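Long-range contacts in zinc uptake regulation protein (Escherichia coli, PDB 4MTE), which represses zinc-uptake genes such as znuACB by using zinc as a cofactor to bind their operator DNA: residues R33-Q38 and Y45-L50; D39-A44 and G107-E112; E80-Y85 and E138-C143. All blocks are in the same frame, centred on the assembly; numbering follows the deposited sequence.

Contact 1: residues R33-Q38 and Y45-L50; sequences RLMSLQ and YDLLDL. With nucleotides of chain F.
Leu47 carries the apolar packing against Leu34 and Met35. Its CG stands anti to the backbone N (chi1 -169°), a setting that swings both methyls towards helix 26-36 although the CB does not itself aim there. CD1 comes to 3.6 Å from Met35 CG and also touches Leu34 CB, while CD2 lies beside the thioether, 4.0 Å from Met35 SD. The two side chains cross at about a right angle, Met35 running over the leucine fork and not along it. One turn further on, Leu50 meets the CD1 branch of Leu34, whereas Leu47 meets its CB: Leu34 CD1 reaches 4.3 Å from Leu50 CB and rests against the carbonyl carbon of the same residue.

These two helices, 26-36 and 44-52, belong to the three-helix core of the winged-helix domain, and helix 44-52 precedes the recognition helix 60-72. That helix completes the packing, with Leu67 against Met35 and Val63 against Leu47.

At the edge of the packing, a polar amide meets a methyl. The chain of Gln38 bends at chi2 (-62°), bringing its amide NE2 to 3.3 Å from Leu50 CD1; the two side chains come from opposite directions. Within the first helix, Ser36 OG donates to Arg33 O over 2.6 Å in the carbonyl plane, on a lone pair, and Leu37 N gives that same oxygen a second bond.

The contacts to DNA are made by Tyr45, on the far side of helix 44-52. Its OH donates to N7 of DA21 of chain F at 2.9 Å, the base nitrogen lying in the plane of the ring at its edge. Over one face sits the methyl of DT20 of chain F, whose C7 is 3.4 Å from Tyr45 CZ, a pattern consistent with recognition of the two adjacent bases.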
loop_
_atom_site.group_PDB
_atom_site.type_symbol
_atom_site.label_atom_id
_atom_site.label_comp_id
_atom_site.label_asym_id
_atom_site.label_seq_id
_atom_site.Cartn_x
_atom_site.Cartn_y
_atom_site.Cartn_z
ATOM N N ARG D 33 17.448 -24.346 11.119
ATOM C CA ARG D 33 17.479 -25.387 10.098
ATOM C C ARG D 33 16.644 -24.989 8.885
ATOM O O ARG D 33 17.085 -25.159 7.751
ATOM C CB ARG D 33 17.027 -26.742 10.653
ATOM C CG ARG D 33 15.622 -26.772 11.216
ATOM C CD ARG D 33 15.181 -28.193 11.521
ATOM N NE ARG D 33 15.211 -29.024 10.321
ATOM C CZ ARG D 33 14.228 -29.099 9.429
ATOM N NH1 ARG D 33 13.112 -28.398 9.591
ATOM N NH2 ARG D 33 14.360 -29.881 8.368
ATOM N N LEU D 34 15.453 -24.443 9.125
ATOM C CA LEU D 34 14.588 -24.000 8.032
ATOM C C LEU D 34 15.311 -22.989 7.156
ATOM O O LEU D 34 15.184 -23.009 5.933
ATOM C CB LEU D 34 13.294 -23.385 8.567
ATOM C CG LEU D 34 12.250 -24.349 9.132
ATOM C CD1 LEU D 34 11.100 -23.564 9.752
ATOM C CD2 LEU D 34 11.737 -25.312 8.067
ATOM N N MET D 35 16.077 -22.108 7.787
ATOM C CA MET D 35 16.886 -21.150 7.047
ATOM C C MET D 35 18.027 -21.859 6.331
ATOM O O MET D 35 18.378 -21.505 5.207
ATOM C CB MET D 35 17.448 -20.087 7.987
ATOM C CG MET D 35 16.411 -19.095 8.481
ATOM S SD MET D 35 17.155 -17.698 9.340
ATOM C CE MET D 35 17.935 -16.846 7.971
ATOM N N SER D 36 18.603 -22.861 6.987
ATOM C CA SER D 36 19.724 -23.600 6.416
ATOM C C SER D 36 19.343 -24.362 5.142
ATOM O O SER D 36 20.197 -24.632 4.297
ATOM C CB SER D 36 20.304 -24.564 7.452
ATOM O OG SER D 36 19.572 -25.774 7.503
ATOM N N LEU D 37 18.064 -24.696 5.002
ATOM C CA LEU D 37 17.585 -25.431 3.833
ATOM C C LEU D 37 17.463 -24.532 2.607
ATOM O O LEU D 37 17.351 -25.017 1.481
ATOM C CB LEU D 37 16.224 -26.068 4.120
ATOM C CG LEU D 37 16.153 -27.099 5.247
ATOM C CD1 LEU D 37 14.746 -27.673 5.333
ATOM C CD2 LEU D 37 17.186 -28.207 5.065
ATOM N N GLN D 38 17.483 -23.223 2.825
ATOM C CA GLN D 38 17.278 -22.271 1.742
ATOM C C GLN D 38 18.509 -22.175 0.851
ATOM O O GLN D 38 19.643 -22.196 1.332
ATOM C CB GLN D 38 16.922 -20.893 2.302
ATOM C CG GLN D 38 15.649 -20.885 3.132
ATOM C CD GLN D 38 14.431 -21.293 2.325
ATOM O OE1 GLN D 38 14.181 -20.753 1.249
ATOM N NE2 GLN D 38 13.671 -22.252 2.839
ATOM N N TYR D 45 8.487 -13.356 6.841
ATOM C CA TYR D 45 7.139 -13.910 6.713
ATOM C C TYR D 45 7.097 -15.195 5.884
ATOM O O TYR D 45 6.245 -16.054 6.111
ATOM C CB TYR D 45 6.177 -12.862 6.152
ATOM C CG TYR D 45 5.671 -11.918 7.221
ATOM C CD1 TYR D 45 4.405 -12.070 7.772
ATOM C CD2 TYR D 45 6.475 -10.895 7.704
ATOM C CE1 TYR D 45 3.947 -11.215 8.760
ATOM C CE2 TYR D 45 6.025 -10.038 8.692
ATOM C CZ TYR D 45 4.762 -10.203 9.219
ATOM O OH TYR D 45 4.311 -9.349 10.203
ATOM N N ASP D 46 8.014 -15.335 4.932
ATOM C CA ASP D 46 8.164 -16.601 4.221
ATOM C C ASP D 46 8.618 -17.660 5.219
ATOM O O ASP D 46 8.084 -18.773 5.270
ATOM C CB ASP D 46 9.191 -16.473 3.092
ATOM C CG ASP D 46 8.686 -15.641 1.927
ATOM O OD1 ASP D 46 7.454 -15.507 1.769
ATOM O OD2 ASP D 46 9.530 -15.127 1.161
ATOM N N LEU D 47 9.605 -17.286 6.027
ATOM C CA LEU D 47 10.138 -18.154 7.068
ATOM C C LEU D 47 9.034 -18.491 8.062
ATOM O O LEU D 47 8.921 -19.627 8.529
ATOM C CB LEU D 47 11.288 -17.444 7.778
ATOM C CG LEU D 47 12.166 -18.253 8.728
ATOM C CD1 LEU D 47 12.849 -19.415 8.010
ATOM C CD2 LEU D 47 13.188 -17.313 9.347
ATOM N N LEU D 48 8.216 -17.491 8.372
ATOM C CA LEU D 48 7.055 -17.682 9.229
ATOM C C LEU D 48 6.123 -18.716 8.608
ATOM O O LEU D 48 5.676 -19.640 9.284
ATOM C CB LEU D 48 6.309 -16.362 9.424
ATOM C CG LEU D 48 5.022 -16.406 10.250
ATOM C CD1 LEU D 48 5.258 -17.001 11.634
ATOM C CD2 LEU D 48 4.435 -15.005 10.358
ATOM N N ASP D 49 5.842 -18.557 7.317
ATOM C CA ASP D 49 4.984 -19.494 6.594
ATOM C C ASP D 49 5.551 -20.914 6.632
ATOM O O ASP D 49 4.809 -21.874 6.829
ATOM C CB ASP D 49 4.784 -19.048 5.141
ATOM C CG ASP D 49 3.834 -17.866 5.009
ATOM O OD1 ASP D 49 2.925 -17.724 5.854
ATOM O OD2 ASP D 49 3.991 -17.084 4.047
ATOM N N LEU D 50 6.861 -21.049 6.444
ATOM C CA LEU D 50 7.505 -22.357 6.561
ATOM C C LEU D 50 7.341 -22.917 7.969
ATOM O O LEU D 50 7.005 -24.087 8.152
ATOM C CB LEU D 50 8.995 -22.262 6.234
ATOM C CG LEU D 50 9.378 -21.927 4.793
ATOM C CD1 LEU D 50 10.895 -21.879 4.666
ATOM C CD2 LEU D 50 8.778 -22.928 3.809
ATOM P P DT F 20 8.328 -8.248 2.631
ATOM O OP1 DT F 20 9.599 -8.344 1.879
ATOM O OP2 DT F 20 7.551 -9.471 2.932
ATOM O "O5'" DT F 20 8.620 -7.498 4.011
ATOM C "C5'" DT F 20 9.365 -6.289 3.979
ATOM C "C4'" DT F 20 9.408 -5.632 5.346
ATOM O "O4'" DT F 20 8.063 -5.307 5.788
ATOM C "C3'" DT F 20 10.025 -6.491 6.452
ATOM O "O3'" DT F 20 11.161 -5.824 7.001
ATOM C "C2'" DT F 20 8.896 -6.645 7.467
ATOM C "C1'" DT F 20 8.071 -5.398 7.195
ATOM N N1 DT F 20 6.684 -5.468 7.740
ATOM C C2 DT F 20 6.292 -4.566 8.707
ATOM O O2 DT F 20 7.008 -3.687 9.155
ATOM N N3 DT F 20 5.002 -4.734 9.137
ATOM C C4 DT F 20 4.087 -5.682 8.716
ATOM O O4 DT F 20 2.948 -5.739 9.174
ATOM C C5 DT F 20 4.565 -6.594 7.707
ATOM C C7 DT F 20 3.672 -7.674 7.164
ATOM C C6 DT F 20 5.825 -6.445 7.276
ATOM P P DA F 21 12.066 -6.541 8.121
ATOM O OP1 DA F 21 13.400 -5.909 8.073
ATOM O OP2 DA F 21 11.923 -8.006 7.973
ATOM O "O5'" DA F 21 11.386 -6.124 9.500
ATOM C "C5'" DA F 21 11.353 -4.749 9.822
ATOM C "C4'" DA F 21 10.614 -4.509 11.125
ATOM O "O4'" DA F 21 9.218 -4.852 10.963
ATOM C "C3'" DA F 21 11.094 -5.325 12.323
ATOM O "O3'" DA F 21 11.781 -4.438 13.191
ATOM C "C2'" DA F 21 9.820 -5.918 12.938
ATOM C "C1'" DA F 21 8.717 -5.123 12.253
ATOM N N9 DA F 21 7.428 -5.793 12.116
ATOM C C8 DA F 21 7.096 -6.832 11.291
ATOM N N7 DA F 21 5.839 -7.207 11.393
ATOM C C5 DA F 21 5.315 -6.347 12.345
ATOM C C6 DA F 21 4.034 -6.210 12.914
ATOM N N6 DA F 21 2.976 -6.967 12.597
ATOM N N1 DA F 21 3.876 -5.246 13.837
ATOM C C2 DA F 21 4.911 -4.473 14.173
ATOM N N3 DA F 21 6.155 -4.504 13.711
ATOM C C4 DA F 21 6.285 -5.472 12.797
#

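Contact 2: residues D39-A44 and G107-E112; sequences DGAISA and GAVKEE. With ZN (zinc ion), chain N.
At the junction of the winged-helix domain with the dimerisation domain, the turn Asp39-Ala41 leading into strand 42-43 leans on Gly107-Val109, at the start of strand 109-112. The nearest CA pair is Gly40 and Ala108, with 4.1 Å between Gly40 CA and Ala108 CA. A side chain there would run into the opposite chain, since a CB would fall only 2.8 Å from Ala108 CA, and glycine is what permits this approach. Beside it, Ala108 CB rests 3.4 Å from Asp39 O. Val109 adds the apolar part: its CG2, set between the backbone N and the carbonyl carbon, lies 3.8 Å from Ala41 N, and CG1 reaches 4.4 Å from Ala41 CB. Val86 of strand 84-87 touches both Ala41 and Val109.

Further along the strand, Glu111 stretches out beyond CG and grips a zinc ion with both carboxylate oxygens, OE1 at 2.0 Å and OE2 at 2.1 Å. His77, Cys88 and His96 complete the site. As His77 lies on strand 76-79 of the wing, the metal ties the two domains together, an arrangement characteristic of the regulatory metal site of Fur-family repressors.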
loop_
_atom_site.group_PDB
_atom_site.type_symbol
_atom_site.label_atom_id
_atom_site.label_comp_id
_atom_site.label_asym_id
_atom_site.label_seq_id
_atom_site.Cartn_x
_atom_site.Cartn_y
_atom_site.Cartn_z
ATOM N N ASP D 39 18.269 -22.063 -0.451
ATOM C CA ASP D 39 19.340 -21.932 -1.431
ATOM C C ASP D 39 19.850 -20.494 -1.486
ATOM O O ASP D 39 20.635 -20.136 -2.365
ATOM C CB ASP D 39 18.837 -22.356 -2.812
ATOM C CG ASP D 39 18.092 -23.678 -2.782
ATOM O OD1 ASP D 39 18.238 -24.426 -1.791
ATOM O OD2 ASP D 39 17.361 -23.972 -3.751
ATOM N N GLY D 40 19.395 -19.674 -0.544
ATOM C CA GLY D 40 19.786 -18.280 -0.479
ATOM C C GLY D 40 19.084 -17.586 0.670
ATOM O O GLY D 40 18.767 -18.214 1.680
ATOM N N ALA D 41 18.825 -16.292 0.512
ATOM C CA ALA D 41 18.182 -15.510 1.560
ATOM C C ALA D 41 16.688 -15.804 1.602
ATOM O O ALA D 41 16.132 -16.376 0.665
ATOM C CB ALA D 41 18.423 -14.025 1.336
ATOM N N ILE D 42 16.045 -15.406 2.695
ATOM C CA ILE D 42 14.611 -15.606 2.865
ATOM C C ILE D 42 14.019 -14.499 3.734
ATOM O O ILE D 42 14.690 -13.967 4.619
ATOM C CB ILE D 42 14.308 -16.980 3.500
ATOM C CG1 ILE D 42 12.799 -17.240 3.512
ATOM C CG2 ILE D 42 14.900 -17.066 4.911
ATOM C CD1 ILE D 42 12.422 -18.665 3.859
ATOM N N SER D 43 12.761 -14.155 3.476
ATOM C CA SER D 43 12.086 -13.106 4.229
ATOM C C SER D 43 11.514 -13.672 5.523
ATOM O O SER D 43 11.313 -14.880 5.650
ATOM C CB SER D 43 10.951 -12.502 3.407
ATOM O OG SER D 43 9.812 -13.342 3.449
ATOM N N ALA D 44 11.235 -12.785 6.472
ATOM C CA ALA D 44 10.727 -13.183 7.779
ATOM C C ALA D 44 9.376 -13.887 7.675
ATOM O O ALA D 44 9.144 -14.901 8.332
ATOM C CB ALA D 44 10.623 -11.967 8.689
ATOM N N GLY D 107 17.668 -15.244 -6.834
ATOM C CA GLY D 107 17.579 -14.870 -5.433
ATOM C C GLY D 107 18.622 -15.506 -4.531
ATOM O O GLY D 107 18.686 -15.189 -3.342
ATOM N N ALA D 108 19.436 -16.400 -5.084
ATOM C CA ALA D 108 20.490 -17.048 -4.311
ATOM C C ALA D 108 21.518 -16.011 -3.882
ATOM O O ALA D 108 21.635 -14.955 -4.507
ATOM C CB ALA D 108 21.156 -18.147 -5.127
ATOM N N VAL D 109 22.257 -16.306 -2.815
ATOM C CA VAL D 109 23.283 -15.389 -2.335
ATOM C C VAL D 109 24.533 -16.120 -1.862
ATOM O O VAL D 109 24.447 -17.212 -1.299
ATOM C CB VAL D 109 22.761 -14.482 -1.194
ATOM C CG1 VAL D 109 21.558 -13.672 -1.661
ATOM C CG2 VAL D 109 22.416 -15.305 0.044
ATOM N N LYS D 110 25.690 -15.508 -2.094
ATOM C CA LYS D 110 26.958 -16.058 -1.615
ATOM C C LYS D 110 27.629 -15.106 -0.636
ATOM O O LYS D 110 27.864 -13.937 -0.959
ATOM C CB LYS D 110 27.902 -16.348 -2.787
ATOM C CG LYS D 110 27.927 -17.811 -3.221
ATOM C CD LYS D 110 28.764 -18.678 -2.283
ATOM C CE LYS D 110 30.255 -18.423 -2.463
ATOM N NZ LYS D 110 31.096 -19.408 -1.723
ATOM N N GLU D 111 27.925 -15.605 0.565
ATOM C CA GLU D 111 28.741 -14.860 1.514
ATOM C C GLU D 111 30.208 -15.148 1.222
ATOM O O GLU D 111 30.650 -16.293 1.313
ATOM C CB GLU D 111 28.425 -15.215 2.976
ATOM C CG GLU D 111 29.094 -14.228 3.925
ATOM C CD GLU D 111 28.967 -14.537 5.412
ATOM O OE1 GLU D 111 29.543 -13.772 6.194
ATOM O OE2 GLU D 111 28.320 -15.509 5.838
ATOM N N GLU D 112 30.953 -14.106 0.868
ATOM C CA GLU D 112 32.372 -14.242 0.562
ATOM C C GLU D 112 33.187 -13.243 1.373
ATOM O O GLU D 112 32.891 -12.049 1.387
ATOM C CB GLU D 112 32.616 -14.040 -0.934
ATOM C CG GLU D 112 31.647 -14.817 -1.816
ATOM C CD GLU D 112 32.237 -15.198 -3.163
ATOM O OE1 GLU D 112 33.376 -15.712 -3.196
ATOM O OE2 GLU D 112 31.557 -14.986 -4.190
HETATM ZN ZN ZN N . 28.874 -14.764 7.755
#

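Contact 3: residues E80-Y85 and E138-C143; sequences ESTNSY and EAHGLC. With ZN (zinc ion), chain M; nucleotides of chain F.
Glu138 reaches from strand 131-140 into the turn of the wing and clasps the backbone of Glu80 and Ser81. Its chain, extended beyond CG (chi2 177°), presents the carboxylate to two successive amides, each meeting the syn lone pair of its own oxygen: Glu80 N to OE2 at 2.6 Å (154° at the hydrogen) and Ser81 N to OE1 at 2.7 Å. The hydroxyl of Ser81 adds a third bond, its OG donating to Glu138 OE1 at 2.7 Å nearly along the C-O direction. Three donors thus fix the rotation of the carboxylate and probably favour its charged form. With an alanine at Glu138, the two turn amides would probably be left without their acceptor and the Ser81 hydroxyl without the carboxylate it donates to.

Ala139 turns its methyl away from the wing, against Phe101. His140 comes back towards it, and its NE2 donates to Ser81 OG at 2.6 Å, with the oxygen only 11° out of the ring plane. Ser81 therefore links imidazole to carboxylate, accepting from one and donating to the other, while Asp104 binds His140 ND1 and so helps to hold the ring. At Gly141 the chain turns a corner, and Cys143 then binds the second zinc ion through SG at 2.3 Å, together with Cys103, Cys106 and Cys146.

At the other end of the wing segment, Tyr85 OH donates to OP2 of DA21 of chain F at 3.1 Å, an edge-on approach to the phosphate. Tyr85 also packs on Tyr64 and Leu67 of helix 60-72. Strand 131-140 bonds to strand 99-103 on one side, and residues 138-142 pair antiparallel with a strand of the second subunit, which carries the sheet across the dimer interface.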
loop_
_atom_site.group_PDB
_atom_site.type_symbol
_atom_site.label_atom_id
_atom_site.label_comp_id
_atom_site.label_asym_id
_atom_site.label_seq_id
_atom_site.Cartn_x
_atom_site.Cartn_y
_atom_site.Cartn_z
ATOM N N GLU D 80 20.421 -6.201 3.907
ATOM C CA GLU D 80 19.801 -4.888 4.095
ATOM C C GLU D 80 19.214 -4.271 2.824
ATOM O O GLU D 80 18.268 -3.487 2.899
ATOM C CB GLU D 80 20.827 -3.913 4.676
ATOM C CG GLU D 80 21.434 -4.346 6.004
ATOM C CD GLU D 80 20.491 -4.158 7.177
ATOM O OE1 GLU D 80 19.311 -3.815 6.956
ATOM O OE2 GLU D 80 20.938 -4.350 8.327
ATOM N N SER D 81 19.783 -4.596 1.666
ATOM C CA SER D 81 19.306 -4.027 0.407
ATOM C C SER D 81 17.939 -4.610 0.080
ATOM O O SER D 81 17.064 -3.922 -0.448
ATOM C CB SER D 81 20.288 -4.303 -0.726
ATOM O OG SER D 81 20.423 -5.693 -0.959
ATOM N N THR D 82 17.774 -5.889 0.393
ATOM C CA THR D 82 16.461 -6.510 0.444
ATOM C C THR D 82 15.970 -6.291 1.869
ATOM O O THR D 82 16.394 -5.350 2.536
ATOM C CB THR D 82 16.535 -8.021 0.137
ATOM O OG1 THR D 82 17.302 -8.684 1.149
ATOM C CG2 THR D 82 17.182 -8.266 -1.221
ATOM N N ASN D 83 15.080 -7.150 2.341
ATOM C CA ASN D 83 14.738 -7.175 3.755
ATOM C C ASN D 83 14.607 -8.635 4.147
ATOM O O ASN D 83 13.577 -9.084 4.655
ATOM C CB ASN D 83 13.468 -6.370 4.031
ATOM C CG ASN D 83 13.678 -4.874 3.846
ATOM O OD1 ASN D 83 14.315 -4.219 4.672
ATOM N ND2 ASN D 83 13.148 -4.330 2.757
ATOM N N SER D 84 15.693 -9.358 3.890
ATOM C CA SER D 84 15.732 -10.807 3.981
ATOM C C SER D 84 16.831 -11.234 4.940
ATOM O O SER D 84 17.606 -10.405 5.419
ATOM C CB SER D 84 15.998 -11.400 2.597
ATOM O OG SER D 84 15.101 -10.870 1.637
ATOM N N TYR D 85 16.898 -12.533 5.207
ATOM C CA TYR D 85 17.838 -13.077 6.176
ATOM C C TYR D 85 18.467 -14.348 5.633
ATOM O O TYR D 85 17.790 -15.172 5.021
ATOM C CB TYR D 85 17.115 -13.348 7.494
ATOM C CG TYR D 85 16.432 -12.115 8.041
ATOM C CD1 TYR D 85 17.083 -11.272 8.929
ATOM C CD2 TYR D 85 15.143 -11.780 7.643
ATOM C CE1 TYR D 85 16.462 -10.137 9.417
ATOM C CE2 TYR D 85 14.519 -10.648 8.125
ATOM C CZ TYR D 85 15.180 -9.830 9.010
ATOM O OH TYR D 85 14.550 -8.705 9.485
ATOM N N GLU D 138 26.932 -5.393 -0.094
ATOM C CA GLU D 138 25.966 -6.224 -0.792
ATOM C C GLU D 138 26.005 -5.906 -2.277
ATOM O O GLU D 138 25.827 -4.758 -2.683
ATOM C CB GLU D 138 24.565 -5.998 -0.220
ATOM C CG GLU D 138 24.451 -6.365 1.253
ATOM C CD GLU D 138 23.081 -6.075 1.834
ATOM O OE1 GLU D 138 22.171 -5.707 1.064
ATOM O OE2 GLU D 138 22.916 -6.217 3.064
ATOM N N ALA D 139 26.256 -6.936 -3.079
ATOM C CA ALA D 139 26.384 -6.786 -4.520
ATOM C C ALA D 139 25.181 -7.414 -5.209
ATOM O O ALA D 139 24.759 -8.516 -4.858
ATOM C CB ALA D 139 27.677 -7.431 -5.003
ATOM N N HIS D 140 24.629 -6.696 -6.182
ATOM C CA HIS D 140 23.498 -7.183 -6.961
ATOM C C HIS D 140 23.916 -7.437 -8.400
ATOM O O HIS D 140 24.755 -6.724 -8.949
ATOM C CB HIS D 140 22.350 -6.177 -6.918
ATOM C CG HIS D 140 21.700 -6.072 -5.576
ATOM N ND1 HIS D 140 20.564 -6.776 -5.241
ATOM C CD2 HIS D 140 22.038 -5.355 -4.479
ATOM C CE1 HIS D 140 20.225 -6.492 -3.996
ATOM N NE2 HIS D 140 21.102 -5.633 -3.512
ATOM N N GLY D 141 23.323 -8.460 -9.003
ATOM C CA GLY D 141 23.614 -8.807 -10.380
ATOM C C GLY D 141 23.073 -10.177 -10.728
ATOM O O GLY D 141 21.953 -10.520 -10.347
ATOM N N LEU D 142 23.873 -10.958 -11.448
ATOM C CA LEU D 142 23.483 -12.306 -11.852
ATOM C C LEU D 142 24.586 -13.317 -11.550
ATOM O O LEU D 142 25.769 -13.042 -11.757
ATOM C CB LEU D 142 23.146 -12.332 -13.345
ATOM C CG LEU D 142 21.944 -11.486 -13.772
ATOM C CD1 LEU D 142 21.876 -11.386 -15.289
ATOM C CD2 LEU D 142 20.648 -12.058 -13.206
ATOM N N CYS D 143 24.186 -14.486 -11.056
ATOM C CA CYS D 143 25.119 -15.571 -10.770
ATOM C C CYS D 143 25.224 -16.483 -11.990
ATOM O O CYS D 143 24.291 -16.559 -12.790
ATOM C CB CYS D 143 24.644 -16.370 -9.556
ATOM S SG CYS D 143 23.105 -17.269 -9.825
HETATM ZN ZN ZN M . 21.042 -16.465 -10.325
ATOM P P DA F 21 12.066 -6.541 8.121
ATOM O OP1 DA F 21 13.400 -5.909 8.073
ATOM O OP2 DA F 21 11.923 -8.006 7.973
ATOM O "O5'" DA F 21 11.386 -6.124 9.500
ATOM C "C5'" DA F 21 11.353 -4.749 9.822
ATOM C "C4'" DA F 21 10.614 -4.509 11.125
ATOM O "O4'" DA F 21 9.218 -4.852 10.963
ATOM C "C3'" DA F 21 11.094 -5.325 12.323
ATOM O "O3'" DA F 21 11.781 -4.438 13.191
ATOM C "C2'" DA F 21 9.820 -5.918 12.938
ATOM C "C1'" DA F 21 8.717 -5.123 12.253
ATOM N N9 DA F 21 7.428 -5.793 12.116
ATOM C C8 DA F 21 7.096 -6.832 11.291
ATOM N N7 DA F 21 5.839 -7.207 11.393
ATOM C C5 DA F 21 5.315 -6.347 12.345
ATOM C C6 DA F 21 4.034 -6.210 12.914
ATOM N N6 DA F 21 2.976 -6.967 12.597
ATOM N N1 DA F 21 3.876 -5.246 13.837
ATOM C C2 DA F 21 4.911 -4.473 14.173
ATOM N N3 DA F 21 6.155 -4.504 13.711
ATOM C C4 DA F 21 6.285 -5.472 12.797
#

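How the contacts relate
Contact 1 is the most buried of the three, though only partly, an apolar seam inside the winged-helix domain; contacts 2 and 3 lie nearer the surface and join that domain to the dimerisation domain. Their chemistry differs accordingly: leucine and methionine packing in the first, close backbone approach in the second, a charged and hydroxyl hydrogen-bond network in the third. Strand 42-43 is the next element after helix 26-36, and Ile42 CD1 touches Leu50 CD1 at 3.6 Å, joining contacts 1 and 2. Contacts 2 and 3 share the wing sheet, where Ile42 O probably accepts from Tyr85 N. Both also reach the dimerisation sheet, through strands 109-112 and 131-140, and each includes a ligand of a different zinc ion.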